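Local coordinates for protein allergen Bos d 2 (Bos taurus, PDB 4WFV) that probably carries pheromones as a secreted lipocalin, and is known as a major allergen of cow dander, at residues I53-K58 against L64-V69; V99-N104 against S136-P141; Q133-S136 against P141-N144. One frame throughout, in Å; residues are numbered along the deposited sequence. Where two conformers were deposited one is given.

Interaction 1 of 3, residues I53-K58 against L64-V69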
ATOM      1  N   ILE A  53       0.442  -9.226   5.725  1.00 11.60           N
ATOM      2  CA  ILE A  53      -0.270  -8.638   4.602  1.00 10.99           C
ATOM      3  C   ILE A  53      -0.466  -9.690   3.519  1.00 10.96           C
ATOM      4  O   ILE A  53       0.498 -10.287   3.021  1.00 11.26           O
ATOM      5  CB  ILE A  53       0.495  -7.434   4.022  1.00  9.94           C
ATOM      6  CG1 ILE A  53       0.785  -6.413   5.122  1.00 14.76           C
ATOM      7  CG2 ILE A  53      -0.300  -6.785   2.894  1.00 13.86           C
ATOM      8  CD1 ILE A  53       1.706  -5.290   4.676  1.00 19.02           C
ATOM      9  N   THR A  54      -1.725  -9.916   3.162  1.00 10.33           N
ATOM     10  CA  THR A  54      -2.088 -10.891   2.147  1.00 11.79           C
ATOM     11  C   THR A  54      -2.621 -10.156   0.915  1.00  9.71           C
ATOM     12  O   THR A  54      -3.480  -9.266   1.021  1.00  9.73           O
ATOM     13  CB  THR A  54      -3.121 -11.883   2.693  1.00 12.09           C
ATOM     14  OG1 THR A  54      -2.518 -12.635   3.757  1.00 16.04           O
ATOM     15  CG2 THR A  54      -3.580 -12.832   1.600  1.00 13.86           C
ATOM     16  N   PHE A  55      -2.073 -10.490  -0.249  1.00 10.25           N
ATOM     17  CA  PHE A  55      -2.363  -9.748  -1.475  1.00  8.39           C
ATOM     18  C   PHE A  55      -2.102 -10.626  -2.686  1.00  8.62           C
ATOM     19  O   PHE A  55      -1.417 -11.643  -2.586  1.00 10.28           O
ATOM     20  CB  PHE A  55      -1.474  -8.492  -1.553  1.00  9.35           C
ATOM     21  CG  PHE A  55       0.002  -8.796  -1.601  1.00  9.66           C
ATOM     22  CD1 PHE A  55       0.715  -9.021  -0.436  1.00 10.87           C
ATOM     23  CD2 PHE A  55       0.670  -8.867  -2.819  1.00  8.21           C
ATOM     24  CE1 PHE A  55       2.070  -9.311  -0.479  1.00 11.52           C
ATOM     25  CE2 PHE A  55       2.023  -9.151  -2.860  1.00  9.77           C
ATOM     26  CZ  PHE A  55       2.717  -9.370  -1.692  1.00 12.32           C
ATOM     27  N   TYR A  56      -2.643 -10.215  -3.826  1.00  8.06           N
ATOM     28  CA  TYR A  56      -2.314 -10.840  -5.107  1.00  8.61           C
ATOM     29  C   TYR A  56      -1.255 -10.067  -5.873  1.00 11.35           C
ATOM     30  O   TYR A  56      -1.222  -8.833  -5.860  1.00  9.13           O
ATOM     31  CB  TYR A  56      -3.550 -10.980  -6.002  1.00  9.49           C
ATOM     32  CG  TYR A  56      -4.487 -12.089  -5.603  1.00  9.28           C
ATOM     33  CD1 TYR A  56      -4.223 -13.408  -5.961  1.00  9.89           C
ATOM     34  CD2 TYR A  56      -5.637 -11.823  -4.867  1.00 10.17           C
ATOM     35  CE1 TYR A  56      -5.078 -14.419  -5.607  1.00 11.65           C
ATOM     36  CE2 TYR A  56      -6.494 -12.828  -4.503  1.00  9.51           C
ATOM     37  CZ  TYR A  56      -6.208 -14.125  -4.878  1.00  9.41           C
ATOM     38  OH  TYR A  56      -7.076 -15.122  -4.502  1.00 13.84           O
ATOM     39  N   LEU A  57      -0.388 -10.818  -6.542  1.00 11.07           N
ATOM     40  CA  LEU A  57       0.546 -10.283  -7.518  1.00 11.27           C
ATOM     41  C   LEU A  57       0.205 -11.003  -8.813  1.00 14.00           C
ATOM     42  O   LEU A  57      -0.009 -12.214  -8.799  1.00 18.32           O
ATOM     43  CB  LEU A  57       1.977 -10.604  -7.090  1.00 14.27           C
ATOM     44  CG  LEU A  57       3.142 -10.203  -7.990  1.00 17.21           C
ATOM     45  CD1 LEU A  57       3.341  -8.689  -7.978  1.00 16.26           C
ATOM     46  CD2 LEU A  57       4.402 -10.920  -7.524  1.00 17.45           C
ATOM     47  N   LYS A  58       0.119 -10.277  -9.923  1.00 13.76           N
ATOM     48  CA  LYS A  58      -0.084 -10.936 -11.215  1.00 17.34           C
ATOM     49  C   LYS A  58       1.231 -11.251 -11.908  1.00 21.04           C
ATOM     50  O   LYS A  58       2.099 -10.391 -12.030  1.00 21.39           O
ATOM     51  CB  LYS A  58      -0.932 -10.081 -12.151  1.00 16.40           C
ATOM     52  CG  LYS A  58      -2.381  -9.947 -11.769  1.00 18.32           C
ATOM     53  CD  LYS A  58      -3.132  -9.338 -12.941  1.00 21.25           C
ATOM     54  CE  LYS A  58      -4.390  -8.640 -12.505  1.00 17.62           C
ATOM     55  NZ  LYS A  58      -5.051  -7.987 -13.670  1.00 20.17           N
ATOM     56  N   LEU A  64      -1.392 -14.542  -8.307  1.00 13.03           N
ATOM     57  CA  LEU A  64      -0.721 -15.328  -7.280  0.63 14.44           C
ATOM     58  C   LEU A  64      -0.970 -14.745  -5.889  1.00 14.14           C
ATOM     59  O   LEU A  64      -0.631 -13.585  -5.620  1.00 13.64           O
ATOM     60  CB  LEU A  64       0.784 -15.396  -7.559  0.63 16.63           C
ATOM     61  CG  LEU A  64       1.187 -15.985  -8.914  0.63 17.16           C
ATOM     62  CD1 LEU A  64       2.670 -15.786  -9.163  0.63 24.01           C
ATOM     63  CD2 LEU A  64       0.818 -17.460  -8.989  0.63 18.87           C
ATOM     64  N   LEU A  65      -1.563 -15.550  -5.008  1.00 13.32           N
ATOM     65  CA  LEU A  65      -1.843 -15.138  -3.637  1.00 11.05           C
ATOM     66  C   LEU A  65      -0.600 -15.249  -2.751  1.00 15.67           C
ATOM     67  O   LEU A  65      -0.027 -16.329  -2.582  1.00 16.77           O
ATOM     68  CB  LEU A  65      -2.995 -15.954  -3.034  1.00 12.30           C
ATOM     69  CG  LEU A  65      -3.547 -15.473  -1.686  1.00 13.51           C
ATOM     70  CD1 LEU A  65      -4.124 -14.077  -1.814  1.00 14.44           C
ATOM     71  CD2 LEU A  65      -4.598 -16.435  -1.111  1.00 19.22           C
ATOM     72  N   LEU A  66      -0.195 -14.121  -2.182  1.00 12.79           N
ATOM     73  CA  LEU A  66       0.998 -14.073  -1.347  1.00 12.64           C
ATOM     74  C   LEU A  66       0.668 -13.490   0.018  1.00 13.41           C
ATOM     75  O   LEU A  66      -0.272 -12.703   0.163  1.00 12.55           O
ATOM     76  CB  LEU A  66       2.079 -13.220  -2.016  1.00 15.24           C
ATOM     77  CG  LEU A  66       2.593 -13.680  -3.381  1.00 16.47           C
ATOM     78  CD1 LEU A  66       3.566 -12.659  -3.948  1.00 18.22           C
ATOM     79  CD2 LEU A  66       3.252 -15.058  -3.277  1.00 18.38           C
ATOM     80  N   THR A  67       1.449 -13.882   1.016  1.00 16.85           N
ATOM     81  CA  THR A  67       1.395 -13.260   2.324  1.00 15.97           C
ATOM     82  C   THR A  67       2.808 -12.874   2.734  1.00 18.08           C
ATOM     83  O   THR A  67       3.718 -13.705   2.712  1.00 21.28           O
ATOM     84  CB  THR A  67       0.790 -14.198   3.379  1.00 16.42           C
ATOM     85  OG1 THR A  67      -0.576 -14.476   3.041  1.00 18.57           O
ATOM     86  CG2 THR A  67       0.846 -13.555   4.765  1.00 18.83           C
ATOM     87  N   GLU A  68       2.987 -11.606   3.084  1.00 16.56           N
ATOM     88  CA  GLU A  68       4.275 -11.102   3.554  1.00 16.18           C
ATOM     89  C   GLU A  68       4.160 -10.564   4.976  1.00 15.19           C
ATOM     90  O   GLU A  68       3.136  -9.998   5.353  1.00 16.84           O
ATOM     91  CB  GLU A  68       4.792  -9.995   2.627  1.00 15.81           C
ATOM     92  CG  GLU A  68       5.069 -10.434   1.197  1.00 18.88           C
ATOM     93  CD  GLU A  68       6.392 -11.161   1.059  1.00 24.96           C
ATOM     94  OE1 GLU A  68       7.197 -11.100   2.010  1.00 26.30           O
ATOM     95  OE2 GLU A  68       6.619 -11.797   0.008  1.00 28.74           O
ATOM     96  N   VAL A  69       5.209 -10.729   5.771  1.00 15.19           N
ATOM     97  CA  VAL A  69       5.208 -10.196   7.121  1.00 14.30           C
ATOM     98  C   VAL A  69       6.179  -9.030   7.211  1.00 14.92           C
ATOM     99  O   VAL A  69       7.335  -9.136   6.793  1.00 20.49           O
ATOM    100  CB  VAL A  69       5.580 -11.278   8.159  1.00 21.97           C
ATOM    101  CG1 VAL A  69       5.630 -10.682   9.557  1.00 20.93           C
ATOM    102  CG2 VAL A  69       4.581 -12.421   8.100  1.00 24.67           C
TER
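Leu65 fills the hollow between the Tyr56 ring and Thr54, with CD1 over one face of that ring. This CD1 sits over the centre of the Tyr56 ring, 3.8 Å from the centroid and 13° off the ring normal, a CH-pi contact. The same methyl touches Thr54 CG2 at 3.7 Å. Leu65 CG stands anti to the backbone N. On the same face, Thr54 OG1 and Thr67 OG1 share a hydrogen bond of 2.8 Å across a non-hydrogen-bonded pair. Either could be the donor.

Ile53, Phe55, Leu57, Leu64, Leu66 and Glu68 lie on the other face. Phe55 CG is placed between the backbone N and the carbonyl carbon (chi1 62°), and the ring leans over the neighbouring strand. Leu66 CB lies over one face of this ring, toward the rim, 3.9 Å from Phe55 CZ. Glu68 CG meets the ring edge in its plane, 3.6 Å from Phe55 CE1. Leu66 CD1 touches Phe55 CE2 and Leu57 CD2, in the angle they make. Phe82 packs edge-to-face with Phe55.

Six backbone hydrogen bonds hold the strands, paired at Ile53 with Glu68, Phe55 with Leu66 and Leu57 with Leu64. Leu66 N to Phe55 O, at 2.8 Å, is nearly straight. The N-to-C directions of the two segments differ by 141°, short of a straight antiparallel arrangement, so the ladder is twisted. This is an antiparallel beta hairpin of strands 50-59 and 62-74, a building unit of the lipocalin barrel.

Interaction 2 of 3, residues V99-N104 against S136-P141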
ATOM      1  N   VAL A  99      -3.841   4.677   4.160  1.00  7.53           N
ATOM      2  CA  VAL A  99      -2.804   5.085   3.207  1.00  5.99           C
ATOM      3  C   VAL A  99      -1.440   4.650   3.721  1.00  6.66           C
ATOM      4  O   VAL A  99      -1.087   4.929   4.868  1.00  8.62           O
ATOM      5  CB  VAL A  99      -2.799   6.608   2.955  1.00  7.27           C
ATOM      6  CG1 VAL A  99      -1.749   6.964   1.907  1.00  7.19           C
ATOM      7  CG2 VAL A  99      -4.168   7.085   2.473  1.00  6.82           C
ATOM      8  N   THR A 100      -0.685   3.961   2.872  1.00  6.23           N
ATOM      9  CA  THR A 100       0.688   3.579   3.177  1.00  6.78           C
ATOM     10  C   THR A 100       1.648   4.453   2.397  1.00  7.75           C
ATOM     11  O   THR A 100       1.316   4.953   1.319  1.00  7.77           O
ATOM     12  CB  THR A 100       0.998   2.120   2.791  1.00  8.54           C
ATOM     13  OG1 THR A 100       0.951   1.985   1.362  1.00 10.05           O
ATOM     14  CG2 THR A 100       0.015   1.164   3.439  1.00 10.56           C
ATOM     15  N   TYR A 101       2.843   4.634   2.956  1.00  8.32           N
ATOM     16  CA  TYR A 101       3.948   5.257   2.253  1.00  8.86           C
ATOM     17  C   TYR A 101       5.088   4.254   2.257  1.00  8.51           C
ATOM     18  O   TYR A 101       5.502   3.778   3.311  1.00  9.35           O
ATOM     19  CB  TYR A 101       4.377   6.567   2.921  1.00  9.63           C
ATOM     20  CG  TYR A 101       5.657   7.125   2.343  1.00  9.81           C
ATOM     21  CD1 TYR A 101       5.702   7.616   1.040  1.00 11.18           C
ATOM     22  CD2 TYR A 101       6.833   7.131   3.083  1.00 10.41           C
ATOM     23  CE1 TYR A 101       6.877   8.113   0.496  1.00  9.72           C
ATOM     24  CE2 TYR A 101       8.023   7.630   2.541  1.00 12.06           C
ATOM     25  CZ  TYR A 101       8.030   8.116   1.249  1.00 11.75           C
ATOM     26  OH  TYR A 101       9.193   8.606   0.700  1.00 13.43           O
ATOM     27  N   VAL A 102       5.568   3.913   1.071  1.00  8.06           N
ATOM     28  CA  VAL A 102       6.584   2.890   0.912  1.00  8.54           C
ATOM     29  C   VAL A 102       7.813   3.481   0.244  1.00  6.77           C
ATOM     30  O   VAL A 102       7.695   4.227  -0.738  1.00  9.77           O
ATOM     31  CB  VAL A 102       6.038   1.742   0.044  1.00  8.04           C
ATOM     32  CG1 VAL A 102       7.147   0.773  -0.352  1.00 10.70           C
ATOM     33  CG2 VAL A 102       4.890   1.033   0.763  1.00 10.67           C
ATOM     34  N   GLU A 103       8.984   3.170   0.790  1.00  7.18           N
ATOM     35  CA  GLU A 103      10.236   3.418   0.082  1.00  7.63           C
ATOM     36  C   GLU A 103      10.837   2.062  -0.249  1.00  7.77           C
ATOM     37  O   GLU A 103      11.137   1.257   0.638  1.00  9.24           O
ATOM     38  CB  GLU A 103      11.209   4.274   0.910  1.00  9.05           C
ATOM     39  CG  GLU A 103      10.663   5.657   1.219  1.00 11.73           C
ATOM     40  CD  GLU A 103      11.706   6.614   1.761  1.00 17.24           C
ATOM     41  OE1 GLU A 103      12.802   6.155   2.160  1.00 23.71           O
ATOM     42  OE2 GLU A 103      11.421   7.832   1.790  1.00 15.54           O
ATOM     43  N   ASN A 104      10.975   1.797  -1.541  1.00  7.18           N
ATOM     44  CA  ASN A 104      11.539   0.540  -2.010  1.00  8.46           C
ATOM     45  C   ASN A 104      12.917   0.788  -2.604  1.00  7.42           C
ATOM     46  O   ASN A 104      13.118   1.751  -3.338  1.00  8.27           O
ATOM     47  CB  ASN A 104      10.617  -0.082  -3.065  1.00  7.49           C
ATOM     48  CG  ASN A 104      11.254  -1.246  -3.801  1.00  7.45           C
ATOM     49  OD1 ASN A 104      11.922  -1.059  -4.822  1.00  9.04           O
ATOM     50  ND2 ASN A 104      11.031  -2.456  -3.305  1.00  8.32           N
ATOM     51  N   SER A 136       1.706  14.476  -2.019  1.00  9.54           N
ATOM     52  CA  SER A 136       2.526  15.653  -2.290  1.00 10.38           C
ATOM     53  C   SER A 136       3.462  15.966  -1.127  1.00 13.19           C
ATOM     54  O   SER A 136       4.592  16.385  -1.336  1.00 12.69           O
ATOM     55  CB  SER A 136       1.630  16.845  -2.618  1.00 11.61           C
ATOM     56  OG  SER A 136       0.952  16.608  -3.833  1.00 15.40           O
ATOM     57  N   GLU A 137       2.994  15.732   0.089  1.00 10.45           N
ATOM     58  CA  GLU A 137       3.820  15.934   1.283  1.00 12.18           C
ATOM     59  C   GLU A 137       5.070  15.060   1.276  1.00 14.03           C
ATOM     60  O   GLU A 137       6.051  15.354   1.966  1.00 14.24           O
ATOM     61  CB  GLU A 137       3.006  15.631   2.544  1.00 14.11           C
ATOM     62  CG  GLU A 137       1.906  16.638   2.827  1.00 15.70           C
ATOM     63  CD  GLU A 137       0.995  16.212   3.969  1.00 21.00           C
ATOM     64  OE1 GLU A 137       1.113  15.063   4.458  1.00 20.60           O
ATOM     65  OE2 GLU A 137       0.149  17.034   4.377  1.00 25.40           O
ATOM     66  N   ARG A 138       5.039  13.991   0.488  1.00 12.87           N
ATOM     67  CA  ARG A 138       6.116  13.010   0.504  1.00 12.84           C
ATOM     68  C   ARG A 138       6.828  12.877  -0.825  1.00 13.32           C
ATOM     69  O   ARG A 138       7.556  11.908  -1.050  1.00 15.81           O
ATOM     70  CB  ARG A 138       5.568  11.665   0.944  1.00 12.46           C
ATOM     71  CG  ARG A 138       5.224  11.703   2.399  1.00 14.91           C
ATOM     72  CD  ARG A 138       4.328  10.581   2.810  1.00 13.38           C
ATOM     73  NE  ARG A 138       4.082  10.695   4.240  1.00 16.36           N
ATOM     74  CZ  ARG A 138       3.185  11.521   4.766  1.00 17.75           C
ATOM     75  NH1 ARG A 138       2.435  12.285   3.973  1.00 16.28           N
ATOM     76  NH2 ARG A 138       3.030  11.584   6.083  1.00 18.70           N
ATOM     77  N   GLY A 139       6.612  13.847  -1.707  1.00 12.67           N
ATOM     78  CA  GLY A 139       7.293  13.854  -2.985  1.00 15.48           C
ATOM     79  C   GLY A 139       6.857  12.749  -3.932  1.00 13.31           C
ATOM     80  O   GLY A 139       7.603  12.342  -4.822  1.00 15.36           O
ATOM     81  N   VAL A 140       5.631  12.268  -3.753  1.00 11.56           N
ATOM     82  CA  VAL A 140       5.067  11.282  -4.666  1.00 10.34           C
ATOM     83  C   VAL A 140       4.132  11.996  -5.645  1.00  9.33           C
ATOM     84  O   VAL A 140       3.173  12.646  -5.234  1.00 11.31           O
ATOM     85  CB  VAL A 140       4.318  10.198  -3.887  1.00  9.03           C
ATOM     86  CG1 VAL A 140       3.618   9.226  -4.844  1.00 11.34           C
ATOM     87  CG2 VAL A 140       5.305   9.458  -2.980  1.00 11.36           C
ATOM     88  N   PRO A 141       4.445  11.925  -6.946  1.00  9.86           N
ATOM     89  CA  PRO A 141       3.696  12.728  -7.921  1.00  9.60           C
ATOM     90  C   PRO A 141       2.291  12.211  -8.211  1.00 11.00           C
ATOM     91  O   PRO A 141       2.101  11.046  -8.569  1.00 10.29           O
ATOM     92  CB  PRO A 141       4.568  12.658  -9.178  1.00 12.67           C
ATOM     93  CG  PRO A 141       5.328  11.387  -9.037  1.00 15.77           C
ATOM     94  CD  PRO A 141       5.560  11.186  -7.568  1.00 11.02           C
TER
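The C-terminal end of helix 125-137 lies against the lipocalin beta barrel here, and Arg138 and Val140 meet Tyr101 of strand 97-105. The aliphatic part of Arg138 does most of the touching. Its CD sits over one face of the Tyr101 ring, toward the rim, 4.0 Å from the centroid and 26° off the ring normal. This is a CH-pi contact. Arg138 CB comes close to the same ring, 3.8 Å from Tyr101 CE1. The chain then runs extended from CG to NE, and the guanidinium plane is turned 59° from the ring, so the two groups do not stack.

Val140 comes at the ring edge: its CG2 lies near the ring plane, 4.0 Å from Tyr101 CE1. Tyr101 CG is anti to the backbone N (chi1 171°), which places the ring between strand and turn, where both residues touch it.

A Schellman motif ends the helix, and the chain turns back toward the barrel there. Gly139, with positive phi, is its C-prime residue. Gly139 N bonds Ser136 O at 3.3 Å, and Val140 N pairs with Asn135 O. The turn brings Arg138 and Val140 to the same ring.

The polar ends are bonded as well. Tyr101 OH donates to Glu103 OE2 at 2.6 Å, on the anti lone pair of that oxygen. Lys112 NZ bonds both Tyr101 OH and Arg138 O, and so bridges strand 110-118 to the ring and the turn. Arg138 NH1 forms a salt bridge with Glu137 OE1 at 3.1 Å. The bond is bent, and Glu137 OE1 lies out of the guanidinium plane. Leu134 O is a second acceptor for NH1.

Interaction 3 of 3, residues Q133-S136 against P141-N144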
ATOM      1  N   GLN A 133      -3.016  14.921  -1.116  1.00  8.30           N
ATOM      2  CA  GLN A 133      -2.237  15.782  -0.238  1.00  9.25           C
ATOM      3  C   GLN A 133      -1.116  14.998   0.451  1.00  9.43           C
ATOM      4  O   GLN A 133       0.023  15.474   0.558  1.00 10.11           O
ATOM      5  CB  GLN A 133      -3.146  16.449   0.795  1.00 10.81           C
ATOM      6  CG  GLN A 133      -2.408  17.406   1.717  1.00 19.47           C
ATOM      7  CD  GLN A 133      -1.823  18.591   0.976  1.00 24.26           C
ATOM      8  OE1 GLN A 133      -2.395  19.070  -0.007  1.00 25.94           O
ATOM      9  NE2 GLN A 133      -0.673  19.067   1.438  1.00 32.87           N
ATOM     10  N   LEU A 134      -1.427  13.789   0.912  1.00  8.77           N
ATOM     11  CA  LEU A 134      -0.407  12.948   1.537  1.00  8.46           C
ATOM     12  C   LEU A 134       0.709  12.609   0.547  1.00  9.16           C
ATOM     13  O   LEU A 134       1.892  12.585   0.904  1.00 10.02           O
ATOM     14  CB  LEU A 134      -1.025  11.665   2.093  1.00  9.60           C
ATOM     15  CG  LEU A 134      -1.966  11.844   3.285  1.00  9.61           C
ATOM     16  CD1 LEU A 134      -2.851  10.611   3.435  1.00 10.89           C
ATOM     17  CD2 LEU A 134      -1.198  12.136   4.563  1.00 13.41           C
ATOM     18  N   ASN A 135       0.334  12.349  -0.698  1.00  7.98           N
ATOM     19  CA  ASN A 135       1.320  12.105  -1.743  1.00  9.33           C
ATOM     20  C   ASN A 135       2.273  13.284  -1.884  1.00  9.37           C
ATOM     21  O   ASN A 135       3.496  13.125  -1.885  1.00  9.77           O
ATOM     22  CB  ASN A 135       0.636  11.844  -3.085  1.00  8.65           C
ATOM     23  CG  ASN A 135      -0.046  10.490  -3.150  1.00  9.41           C
ATOM     24  OD1 ASN A 135       0.172   9.634  -2.299  1.00 11.80           O
ATOM     25  ND2 ASN A 135      -0.876  10.297  -4.167  1.00  9.18           N
ATOM     26  N   SER A 136       1.706  14.476  -2.019  1.00  9.54           N
ATOM     27  CA  SER A 136       2.526  15.653  -2.290  1.00 10.38           C
ATOM     28  C   SER A 136       3.462  15.966  -1.127  1.00 13.19           C
ATOM     29  O   SER A 136       4.592  16.385  -1.336  1.00 12.69           O
ATOM     30  CB  SER A 136       1.630  16.845  -2.618  1.00 11.61           C
ATOM     31  OG  SER A 136       0.952  16.608  -3.833  1.00 15.40           O
ATOM     32  N   PRO A 141       4.445  11.925  -6.946  1.00  9.86           N
ATOM     33  CA  PRO A 141       3.696  12.728  -7.921  1.00  9.60           C
ATOM     34  C   PRO A 141       2.291  12.211  -8.211  1.00 11.00           C
ATOM     35  O   PRO A 141       2.101  11.046  -8.569  1.00 10.29           O
ATOM     36  CB  PRO A 141       4.568  12.658  -9.178  1.00 12.67           C
ATOM     37  CG  PRO A 141       5.328  11.387  -9.037  1.00 15.77           C
ATOM     38  CD  PRO A 141       5.560  11.186  -7.568  1.00 11.02           C
ATOM     39  N   ASN A 142       1.308  13.089  -8.075  1.00  8.89           N
ATOM     40  CA  ASN A 142      -0.068  12.696  -8.335  1.00  9.42           C
ATOM     41  C   ASN A 142      -0.322  12.378  -9.805  1.00 10.06           C
ATOM     42  O   ASN A 142      -1.269  11.671 -10.141  1.00 10.76           O
ATOM     43  CB  ASN A 142      -1.030  13.741  -7.778  1.00  7.83           C
ATOM     44  CG  ASN A 142      -1.108  13.674  -6.277  1.00  9.56           C
ATOM     45  OD1 ASN A 142      -1.346  12.609  -5.716  1.00 11.15           O
ATOM     46  ND2 ASN A 142      -0.867  14.791  -5.611  1.00 11.03           N
ATOM     47  N   GLU A 143       0.545  12.877 -10.676  1.00 11.85           N
ATOM     48  CA  GLU A 143       0.473  12.580 -12.096  0.63 11.22           C
ATOM     49  C   GLU A 143       0.664  11.089 -12.360  1.00 11.16           C
ATOM     50  O   GLU A 143       0.272  10.576 -13.401  1.00 12.51           O
ATOM     51  CB  GLU A 143       1.532  13.391 -12.851  0.63 13.61           C
ATOM     52  CG  GLU A 143       1.289  14.902 -12.847  0.63 16.23           C
ATOM     53  CD  GLU A 143       1.827  15.622 -11.606  0.63 20.07           C
ATOM     54  OE1 GLU A 143       2.321  14.967 -10.661  0.63 12.66           O
ATOM     55  OE2 GLU A 143       1.761  16.869 -11.592  0.63 27.60           O
ATOM     56  N   ASN A 144       1.293  10.404 -11.407  1.00  9.04           N
ATOM     57  CA  ASN A 144       1.561   8.976 -11.559  1.00  9.47           C
ATOM     58  C   ASN A 144       0.585   8.067 -10.811  1.00  8.13           C
ATOM     59  O   ASN A 144       0.851   6.880 -10.632  1.00 10.16           O
ATOM     60  CB  ASN A 144       3.000   8.642 -11.158  1.00  8.95           C
ATOM     61  CG  ASN A 144       4.015   9.104 -12.192  1.00 11.84           C
ATOM     62  OD1 ASN A 144       3.649   9.531 -13.290  1.00 13.85           O
ATOM     63  ND2 ASN A 144       5.296   9.014 -11.849  1.00 10.63           N
TER
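The amides of Asn135 and Asn142 meet with their planes 37° apart, neither stacked nor coplanar. Asn142 OD1 lies close to the amide plane of Asn135, only 7° out of it. Seen from the acceptor, the approach is less regular: Asn135 ND2 is tilted 20° from the carbonyl plane of Asn142. The hydrogen bond from Asn135 ND2 to Asn142 OD1 is 2.8 Å long and fairly straight. Asn142 OD1 also packs against Asn135 CB at 3.4 Å.

The other end of each amide has its own partner. Asn135 OD1 is bonded to Thr114 OG1 of strand 110-118, which ties the buried amide to the barrel and helps to fix its rotation. Asn142 ND2 donates to Gln132 O of the helix. It also lies 3.1 Å from Ser136 OG.

In fold terms, the contact joins the last turn of helix 125-137 to the short 3-10 segment 142-143 that follows it. The chain turns between them and leads on to strand 146-147. Asn142 CG stands anti to the carbonyl carbon, beside the backbone N, and this turns the amide back to the helix. The 3-10 turn carries its own backbone bond, from Asn144 N to Pro141 O at 3.0 Å. At its far end, Asn144 ND2 is bonded to Ala23 O at the end of strand 17-23.

Overall arrangement
Following the chain from the N terminus, interaction 1 comes first. It closes the short hairpin loop between strands 50-59 and 62-74. The chain then continues round the barrel to strand 97-105, where interaction 2 opens. This contact spans a longer loop, through strand 110-118 and helix 125-137, and brings the helix end back to the barrel. Interaction 3 closes a short turn after the helix, overlapping the second half of interaction 2. The two share Ser136 and Pro141, and their centres are 8 Å apart. Interaction 1 lies on the opposite side of the chain's centre, with its centre 21 Å from that of interaction 2.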